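PDB 5ITG: sorbitol dehydrogenase from Gluconobacter oxydans, which probably oxidises D-sorbitol to L-sorbose, using a nicotinamide cofactor as hydride acceptor. Local coordinates for residues A107-P121 with P161-R175. Numbering follows the deposited sequence.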
ATOM      1  N   ALA A 107     -13.379  14.705  13.745  1.00 32.17           N
ATOM      2  CA  ALA A 107     -13.388  14.307  15.149  1.00 31.08           C
ATOM      3  C   ALA A 107     -13.271  15.463  16.137  1.00 31.79           C
ATOM      4  O   ALA A 107     -14.085  15.588  17.052  1.00 29.30           O
ATOM      5  CB  ALA A 107     -12.279  13.286  15.407  1.00 32.92           C
ATOM      6  N   PRO A 108     -12.253  16.322  15.974  1.00 32.63           N
ATOM      7  CA  PRO A 108     -12.092  17.449  16.897  1.00 33.39           C
ATOM      8  C   PRO A 108     -13.325  18.342  17.040  1.00 34.62           C
ATOM      9  O   PRO A 108     -13.597  18.849  18.127  1.00 36.02           O
ATOM     10  CB  PRO A 108     -10.886  18.189  16.325  1.00 33.96           C
ATOM     11  CG  PRO A 108     -10.056  17.071  15.757  1.00 32.45           C
ATOM     12  CD  PRO A 108     -11.111  16.240  15.045  1.00 32.27           C
ATOM     13  N   ALA A 109     -14.071  18.525  15.953  1.00 35.05           N
ATOM     14  CA  ALA A 109     -15.268  19.362  15.971  1.00 35.69           C
ATOM     15  C   ALA A 109     -16.298  18.889  16.995  1.00 37.03           C
ATOM     16  O   ALA A 109     -16.979  19.704  17.617  1.00 37.11           O
ATOM     17  CB  ALA A 109     -15.897  19.410  14.586  1.00 35.78           C
ATOM     18  N   ASP A 110     -16.419  17.574  17.166  1.00 35.85           N
ATOM     19  CA  ASP A 110     -17.360  17.016  18.137  1.00 34.89           C
ATOM     20  C   ASP A 110     -17.042  15.552  18.430  1.00 32.74           C
ATOM     21  O   ASP A 110     -17.541  14.647  17.765  1.00 31.51           O
ATOM     22  CB  ASP A 110     -18.804  17.147  17.631  1.00 35.61           C
ATOM     23  CG  ASP A 110     -19.826  16.625  18.634  1.00 37.37           C
ATOM     24  OD1 ASP A 110     -19.439  16.325  19.782  1.00 39.32           O
ATOM     25  OD2 ASP A 110     -21.022  16.519  18.279  1.00 38.57           O
ATOM     26  N   PRO A 111     -16.192  15.305  19.435  1.00 32.94           N
ATOM     27  CA  PRO A 111     -15.819  13.934  19.797  1.00 31.76           C
ATOM     28  C   PRO A 111     -17.010  13.011  20.043  1.00 31.32           C
ATOM     29  O   PRO A 111     -16.971  11.844  19.660  1.00 30.96           O
ATOM     30  CB  PRO A 111     -14.957  14.134  21.040  1.00 31.23           C
ATOM     31  CG  PRO A 111     -14.262  15.435  20.732  1.00 32.02           C
ATOM     32  CD  PRO A 111     -15.406  16.283  20.210  1.00 31.56           C
ATOM     33  N   GLU A 112     -18.067  13.525  20.671  1.00 30.45           N
ATOM     34  CA  GLU A 112     -19.245  12.699  20.946  1.00 30.05           C
ATOM     35  C   GLU A 112     -19.902  12.202  19.662  1.00 28.80           C
ATOM     36  O   GLU A 112     -20.390  11.073  19.610  1.00 28.65           O
ATOM     37  CB  GLU A 112     -20.291  13.463  21.770  1.00 32.25           C
ATOM     38  CG  GLU A 112     -21.463  12.572  22.206  1.00 35.81           C
ATOM     39  CD  GLU A 112     -22.655  13.345  22.764  1.00 39.94           C
ATOM     40  OE1 GLU A 112     -23.323  14.069  21.991  1.00 39.02           O
ATOM     41  OE2 GLU A 112     -22.926  13.224  23.980  1.00 40.77           O
ATOM     42  N   ALA A 113     -19.911  13.049  18.634  1.00 28.01           N
ATOM     43  CA  ALA A 113     -20.506  12.705  17.342  1.00 27.81           C
ATOM     44  C   ALA A 113     -19.851  11.463  16.736  1.00 27.20           C
ATOM     45  O   ALA A 113     -20.526  10.624  16.132  1.00 27.84           O
ATOM     46  CB  ALA A 113     -20.370  13.876  16.383  1.00 28.69           C
ATOM     47  N   VAL A 114     -18.536  11.359  16.892  1.00 25.83           N
ATOM     48  CA  VAL A 114     -17.796  10.218  16.369  1.00 24.84           C
ATOM     49  C   VAL A 114     -18.127   8.977  17.182  1.00 24.61           C
ATOM     50  O   VAL A 114     -18.345   7.899  16.628  1.00 21.17           O
ATOM     51  CB  VAL A 114     -16.268  10.457  16.430  1.00 24.34           C
ATOM     52  CG1 VAL A 114     -15.524   9.170  16.074  1.00 25.55           C
ATOM     53  CG2 VAL A 114     -15.880  11.564  15.468  1.00 25.27           C
ATOM     54  N   LEU A 115     -18.163   9.140  18.504  1.00 23.53           N
ATOM     55  CA  LEU A 115     -18.462   8.033  19.404  1.00 25.51           C
ATOM     56  C   LEU A 115     -19.862   7.472  19.199  1.00 25.41           C
ATOM     57  O   LEU A 115     -20.073   6.271  19.356  1.00 25.16           O
ATOM     58  CB  LEU A 115     -18.278   8.467  20.860  1.00 24.58           C
ATOM     59  CG  LEU A 115     -16.830   8.518  21.365  1.00 24.19           C
ATOM     60  CD1 LEU A 115     -16.804   9.086  22.778  1.00 27.91           C
ATOM     61  CD2 LEU A 115     -16.223   7.118  21.344  1.00 24.33           C
ATOM     62  N   LYS A 116     -20.813   8.334  18.847  1.00 26.22           N
ATOM     63  CA  LYS A 116     -22.182   7.890  18.608  1.00 27.05           C
ATOM     64  C   LYS A 116     -22.199   6.904  17.444  1.00 26.51           C
ATOM     65  O   LYS A 116     -22.871   5.871  17.498  1.00 25.32           O
ATOM     66  CB  LYS A 116     -23.095   9.075  18.276  1.00 29.69           C
ATOM     67  CG  LYS A 116     -24.556   8.686  18.109  1.00 33.21           C
ATOM     68  CD  LYS A 116     -25.402   9.835  17.570  1.00 37.14           C
ATOM     69  CE  LYS A 116     -26.878   9.442  17.489  1.00 39.15           C
ATOM     70  NZ  LYS A 116     -27.078   8.153  16.748  1.00 40.99           N
ATOM     71  N   HIS A 117     -21.464   7.225  16.384  1.00 24.97           N
ATOM     72  CA  HIS A 117     -21.411   6.335  15.232  1.00 24.73           C
ATOM     73  C   HIS A 117     -20.734   5.031  15.614  1.00 22.79           C
ATOM     74  O   HIS A 117     -21.203   3.952  15.261  1.00 22.72           O
ATOM     75  CB  HIS A 117     -20.647   6.981  14.070  1.00 26.14           C
ATOM     76  CG  HIS A 117     -21.516   7.772  13.142  1.00 27.06           C
ATOM     77  ND1 HIS A 117     -21.578   9.148  13.168  1.00 29.17           N
ATOM     78  CD2 HIS A 117     -22.362   7.376  12.163  1.00 29.10           C
ATOM     79  CE1 HIS A 117     -22.423   9.567  12.244  1.00 26.61           C
ATOM     80  NE2 HIS A 117     -22.913   8.512  11.619  1.00 30.19           N
ATOM     81  N   LEU A 118     -19.630   5.148  16.344  1.00 21.00           N
ATOM     82  CA  LEU A 118     -18.852   3.999  16.782  1.00 22.09           C
ATOM     83  C   LEU A 118     -19.613   3.008  17.669  1.00 23.48           C
ATOM     84  O   LEU A 118     -19.321   1.806  17.649  1.00 22.81           O
ATOM     85  CB  LEU A 118     -17.604   4.486  17.512  1.00 21.69           C
ATOM     86  CG  LEU A 118     -16.259   4.469  16.779  1.00 24.51           C
ATOM     87  CD1 LEU A 118     -16.438   4.620  15.280  1.00 22.41           C
ATOM     88  CD2 LEU A 118     -15.383   5.571  17.346  1.00 21.52           C
ATOM     89  N   VAL A 119     -20.581   3.494  18.444  1.00 23.58           N
ATOM     90  CA  VAL A 119     -21.334   2.596  19.317  1.00 23.75           C
ATOM     91  C   VAL A 119     -22.602   2.051  18.678  1.00 24.60           C
ATOM     92  O   VAL A 119     -23.202   1.116  19.205  1.00 25.38           O
ATOM     93  CB  VAL A 119     -21.726   3.271  20.662  1.00 23.44           C
ATOM     94  CG1 VAL A 119     -20.489   3.568  21.480  1.00 22.44           C
ATOM     95  CG2 VAL A 119     -22.519   4.531  20.403  1.00 22.02           C
ATOM     96  N   ASP A 120     -23.002   2.620  17.544  1.00 25.22           N
ATOM     97  CA  ASP A 120     -24.212   2.175  16.850  1.00 27.48           C
ATOM     98  C   ASP A 120     -24.093   0.713  16.430  1.00 28.33           C
ATOM     99  O   ASP A 120     -23.133   0.324  15.764  1.00 28.90           O
ATOM    100  CB  ASP A 120     -24.472   3.048  15.618  1.00 28.36           C
ATOM    101  CG  ASP A 120     -25.832   2.784  14.993  1.00 30.92           C
ATOM    102  OD1 ASP A 120     -26.090   1.637  14.576  1.00 31.49           O
ATOM    103  OD2 ASP A 120     -26.649   3.727  14.921  1.00 35.16           O
ATOM    104  N   PRO A 121     -25.081  -0.116  16.806  1.00 29.27           N
ATOM    105  CA  PRO A 121     -25.086  -1.543  16.472  1.00 27.95           C
ATOM    106  C   PRO A 121     -24.949  -1.849  14.981  1.00 26.95           C
ATOM    107  O   PRO A 121     -24.480  -2.926  14.611  1.00 27.38           O
ATOM    108  CB  PRO A 121     -26.420  -2.028  17.047  1.00 29.75           C
ATOM    109  CG  PRO A 121     -26.653  -1.091  18.199  1.00 30.11           C
ATOM    110  CD  PRO A 121     -26.276   0.238  17.595  1.00 28.58           C
ATOM    111  N   PRO A 161     -11.590  11.227  24.001  1.00 27.59           N
ATOM    112  CA  PRO A 161     -10.303  10.985  23.341  1.00 26.38           C
ATOM    113  C   PRO A 161     -10.105  11.767  22.045  1.00 25.67           C
ATOM    114  O   PRO A 161     -11.064  12.299  21.481  1.00 24.23           O
ATOM    115  CB  PRO A 161     -10.350   9.489  23.086  1.00 25.87           C
ATOM    116  CG  PRO A 161     -11.768   9.314  22.654  1.00 25.54           C
ATOM    117  CD  PRO A 161     -12.539  10.141  23.681  1.00 28.18           C
ATOM    118  N   SER A 162      -8.858  11.825  21.581  1.00 26.27           N
ATOM    119  CA  SER A 162      -8.535  12.510  20.332  1.00 26.55           C
ATOM    120  C   SER A 162      -7.779  11.576  19.381  1.00 26.22           C
ATOM    121  O   SER A 162      -7.661  11.862  18.192  1.00 24.18           O
ATOM    122  CB  SER A 162      -7.674  13.749  20.594  1.00 28.10           C
ATOM    123  OG  SER A 162      -6.376  13.381  21.019  1.00 30.75           O
ATOM    124  N   THR A 163      -7.260  10.464  19.899  1.00 25.97           N
ATOM    125  CA  THR A 163      -6.522   9.527  19.051  1.00 25.19           C
ATOM    126  C   THR A 163      -7.423   8.390  18.587  1.00 22.64           C
ATOM    127  O   THR A 163      -8.430   8.080  19.230  1.00 21.95           O
ATOM    128  CB  THR A 163      -5.304   8.910  19.783  1.00 24.31           C
ATOM    129  OG1 THR A 163      -5.754   7.973  20.767  1.00 27.04           O
ATOM    130  CG2 THR A 163      -4.476   9.995  20.458  1.00 25.69           C
ATOM    131  N   VAL A 164      -7.061   7.771  17.468  1.00 22.06           N
ATOM    132  CA  VAL A 164      -7.853   6.670  16.936  1.00 19.39           C
ATOM    133  C   VAL A 164      -7.924   5.577  17.991  1.00 19.06           C
ATOM    134  O   VAL A 164      -8.959   4.947  18.177  1.00 20.42           O
ATOM    135  CB  VAL A 164      -7.239   6.113  15.610  1.00 20.68           C
ATOM    136  CG1 VAL A 164      -5.898   5.448  15.876  1.00 18.55           C
ATOM    137  CG2 VAL A 164      -8.211   5.150  14.948  1.00 18.18           C
ATOM    138  N   PHE A 165      -6.821   5.370  18.701  1.00 21.04           N
ATOM    139  CA  PHE A 165      -6.768   4.355  19.751  1.00 21.73           C
ATOM    140  C   PHE A 165      -7.814   4.668  20.818  1.00 22.09           C
ATOM    141  O   PHE A 165      -8.579   3.794  21.236  1.00 20.37           O
ATOM    142  CB  PHE A 165      -5.382   4.342  20.392  1.00 21.90           C
ATOM    143  CG  PHE A 165      -4.268   4.450  19.403  1.00 21.54           C
ATOM    144  CD1 PHE A 165      -4.040   3.435  18.479  1.00 22.55           C
ATOM    145  CD2 PHE A 165      -3.460   5.576  19.375  1.00 21.34           C
ATOM    146  CE1 PHE A 165      -3.019   3.544  17.537  1.00 20.75           C
ATOM    147  CE2 PHE A 165      -2.439   5.693  18.441  1.00 20.61           C
ATOM    148  CZ  PHE A 165      -2.219   4.671  17.517  1.00 21.65           C
ATOM    149  N   GLY A 166      -7.836   5.923  21.258  1.00 23.73           N
ATOM    150  CA  GLY A 166      -8.786   6.337  22.274  1.00 21.66           C
ATOM    151  C   GLY A 166     -10.234   6.190  21.839  1.00 21.89           C
ATOM    152  O   GLY A 166     -11.068   5.714  22.608  1.00 22.29           O
ATOM    153  N   TYR A 167     -10.536   6.601  20.609  1.00 20.07           N
ATOM    154  CA  TYR A 167     -11.895   6.515  20.077  1.00 19.88           C
ATOM    155  C   TYR A 167     -12.376   5.075  19.961  1.00 19.80           C
ATOM    156  O   TYR A 167     -13.473   4.735  20.402  1.00 19.29           O
ATOM    157  CB  TYR A 167     -11.963   7.165  18.693  1.00 21.34           C
ATOM    158  CG  TYR A 167     -12.185   8.663  18.702  1.00 22.70           C
ATOM    159  CD1 TYR A 167     -13.442   9.200  18.990  1.00 24.22           C
ATOM    160  CD2 TYR A 167     -11.144   9.543  18.412  1.00 22.42           C
ATOM    161  CE1 TYR A 167     -13.658  10.583  18.986  1.00 24.81           C
ATOM    162  CE2 TYR A 167     -11.348  10.930  18.407  1.00 25.41           C
ATOM    163  CZ  TYR A 167     -12.607  11.438  18.695  1.00 25.74           C
ATOM    164  OH  TYR A 167     -12.815  12.800  18.696  1.00 29.86           O
ATOM    165  N   VAL A 168     -11.546   4.235  19.352  1.00 20.39           N
ATOM    166  CA  VAL A 168     -11.887   2.834  19.142  1.00 20.43           C
ATOM    167  C   VAL A 168     -12.055   2.060  20.440  1.00 20.53           C
ATOM    168  O   VAL A 168     -13.058   1.377  20.631  1.00 22.71           O
ATOM    169  CB  VAL A 168     -10.820   2.142  18.252  1.00 20.65           C
ATOM    170  CG1 VAL A 168     -11.017   0.634  18.257  1.00 21.08           C
ATOM    171  CG2 VAL A 168     -10.932   2.676  16.824  1.00 19.70           C
ATOM    172  N   VAL A 169     -11.079   2.160  21.333  1.00 21.31           N
ATOM    173  CA  VAL A 169     -11.165   1.446  22.597  1.00 22.29           C
ATOM    174  C   VAL A 169     -12.309   1.962  23.477  1.00 23.12           C
ATOM    175  O   VAL A 169     -13.014   1.167  24.097  1.00 22.82           O
ATOM    176  CB  VAL A 169      -9.816   1.505  23.345  1.00 20.88           C
ATOM    177  CG1 VAL A 169      -9.967   0.980  24.765  1.00 21.90           C
ATOM    178  CG2 VAL A 169      -8.786   0.656  22.585  1.00 20.95           C
ATOM    179  N   GLU A 170     -12.513   3.278  23.527  1.00 23.79           N
ATOM    180  CA  GLU A 170     -13.613   3.820  24.326  1.00 23.71           C
ATOM    181  C   GLU A 170     -14.941   3.352  23.727  1.00 25.76           C
ATOM    182  O   GLU A 170     -15.879   3.021  24.455  1.00 23.90           O
ATOM    183  CB  GLU A 170     -13.556   5.353  24.361  1.00 25.99           C
ATOM    184  CG  GLU A 170     -14.758   6.023  25.025  1.00 25.81           C
ATOM    185  CD  GLU A 170     -14.905   5.707  26.516  1.00 28.71           C
ATOM    186  OE1 GLU A 170     -14.077   4.959  27.085  1.00 28.09           O
ATOM    187  OE2 GLU A 170     -15.866   6.217  27.125  1.00 28.79           O
ATOM    188  N   ALA A 171     -15.025   3.319  22.399  1.00 24.10           N
ATOM    189  CA  ALA A 171     -16.254   2.868  21.751  1.00 22.56           C
ATOM    190  C   ALA A 171     -16.518   1.402  22.106  1.00 22.76           C
ATOM    191  O   ALA A 171     -17.652   1.012  22.403  1.00 21.68           O
ATOM    192  CB  ALA A 171     -16.145   3.035  20.233  1.00 23.81           C
ATOM    193  N   LEU A 172     -15.464   0.590  22.079  1.00 21.48           N
ATOM    194  CA  LEU A 172     -15.601  -0.823  22.406  1.00 21.66           C
ATOM    195  C   LEU A 172     -16.014  -1.007  23.866  1.00 22.50           C
ATOM    196  O   LEU A 172     -16.816  -1.884  24.186  1.00 21.91           O
ATOM    197  CB  LEU A 172     -14.289  -1.557  22.116  1.00 21.38           C
ATOM    198  CG  LEU A 172     -14.014  -1.734  20.617  1.00 22.13           C
ATOM    199  CD1 LEU A 172     -12.586  -2.175  20.378  1.00 19.85           C
ATOM    200  CD2 LEU A 172     -15.003  -2.747  20.048  1.00 21.69           C
ATOM    201  N   ARG A 173     -15.482  -0.170  24.749  1.00 22.90           N
ATOM    202  CA  ARG A 173     -15.831  -0.260  26.165  1.00 25.45           C
ATOM    203  C   ARG A 173     -17.329  -0.018  26.331  1.00 26.49           C
ATOM    204  O   ARG A 173     -18.039  -0.806  26.966  1.00 27.62           O
ATOM    205  CB  ARG A 173     -15.058   0.780  26.982  1.00 25.44           C
ATOM    206  CG  ARG A 173     -15.302   0.681  28.487  1.00 29.57           C
ATOM    207  CD  ARG A 173     -14.706   1.852  29.252  1.00 33.56           C
ATOM    208  NE  ARG A 173     -15.394   3.112  28.970  1.00 37.76           N
ATOM    209  CZ  ARG A 173     -16.679   3.345  29.231  1.00 40.37           C
ATOM    210  NH1 ARG A 173     -17.432   2.402  29.785  1.00 40.53           N
ATOM    211  NH2 ARG A 173     -17.216   4.524  28.941  1.00 40.17           N
ATOM    212  N   ARG A 174     -17.809   1.073  25.745  1.00 26.40           N
ATOM    213  CA  ARG A 174     -19.220   1.428  25.838  1.00 24.91           C
ATOM    214  C   ARG A 174     -20.133   0.360  25.256  1.00 25.02           C
ATOM    215  O   ARG A 174     -21.178   0.045  25.841  1.00 22.10           O
ATOM    216  CB  ARG A 174     -19.470   2.775  25.154  1.00 26.04           C
ATOM    217  CG  ARG A 174     -18.719   3.918  25.821  1.00 25.89           C
ATOM    218  CD  ARG A 174     -19.138   5.268  25.280  1.00 25.37           C
ATOM    219  NE  ARG A 174     -18.331   6.333  25.859  1.00 24.55           N
ATOM    220  CZ  ARG A 174     -18.493   7.624  25.591  1.00 24.77           C
ATOM    221  NH1 ARG A 174     -19.441   8.016  24.751  1.00 23.45           N
ATOM    222  NH2 ARG A 174     -17.699   8.522  26.164  1.00 26.10           N
ATOM    223  N   ARG A 175     -19.741  -0.203  24.115  1.00 23.78           N
ATOM    224  CA  ARG A 175     -20.534  -1.248  23.481  1.00 23.46           C
ATOM    225  C   ARG A 175     -20.612  -2.438  24.439  1.00 24.28           C
ATOM    226  O   ARG A 175     -21.676  -3.026  24.635  1.00 23.54           O
ATOM    227  CB  ARG A 175     -19.902  -1.670  22.139  1.00 23.64           C
ATOM    228  CG  ARG A 175     -19.934  -0.572  21.060  1.00 24.24           C
ATOM    229  CD  ARG A 175     -19.141  -0.946  19.784  1.00 21.89           C
ATOM    230  NE  ARG A 175     -19.804  -1.975  18.980  1.00 24.05           N
ATOM    231  CZ  ARG A 175     -20.498  -1.744  17.867  1.00 22.76           C
ATOM    232  NH1 ARG A 175     -20.629  -0.512  17.393  1.00 25.16           N
ATOM    233  NH2 ARG A 175     -21.086  -2.751  17.234  1.00 24.71           N
TER
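Tyr167 and Leu115 interlock as reciprocal knobs into holes where two helices of the Rossmann-type domain, 111-119 and 164-175, pack at 52° with axes 9.1 Å apart. The phenol lies among Pro111, Val114, Leu115 and Leu118: Val114 CG1 reaches Tyr167 CD1 at 3.6 Å, and Pro111 O stands at the ring edge, in its plane. With CG anti to the carbonyl carbon (chi1 -85°), the ring extends across to the start of the opposing helix, bringing its OH beside Ala107 CB. Pro161 CG covers one ring face, while Tyr167 also touches Phe31 of strand 26-31, so the core packs against the Rossmann sheet. Packing is tightest where Leu118 CB meets Ala171 CB at 3.4 Å, shorter than usual for two carbons. Toward the partly exposed Arg174 and Val119, carbon packing gives way to a charged flank. Leu115 CD1 lies 3.1 Å above the guanidinium plane of Arg174, offset toward its rim; that plane is steadied by Glu170 OE2, which accepts from Arg174 NE (2.8 Å) and Arg173 NH2 from the same face of the carboxylate. Looser still, Val119 CG1 merely rests on Arg174 CB, 3.9 Å away. At the C-terminal side of the contact the buried Arg175 grips backbone: NH1 donates hydrogen bonds to Leu118 O at 2.7 Å, tilted 32° from that carbonyl's plane, and to Asp120 O at 3.1 Å, from well above its carbonyl plane. A leucine in place of Arg175 would probably leave both carbonyls without this shared donor and the backbone from Leu118 to Asp120 less firmly fixed. Arg175 NE is itself held by Lys181 O.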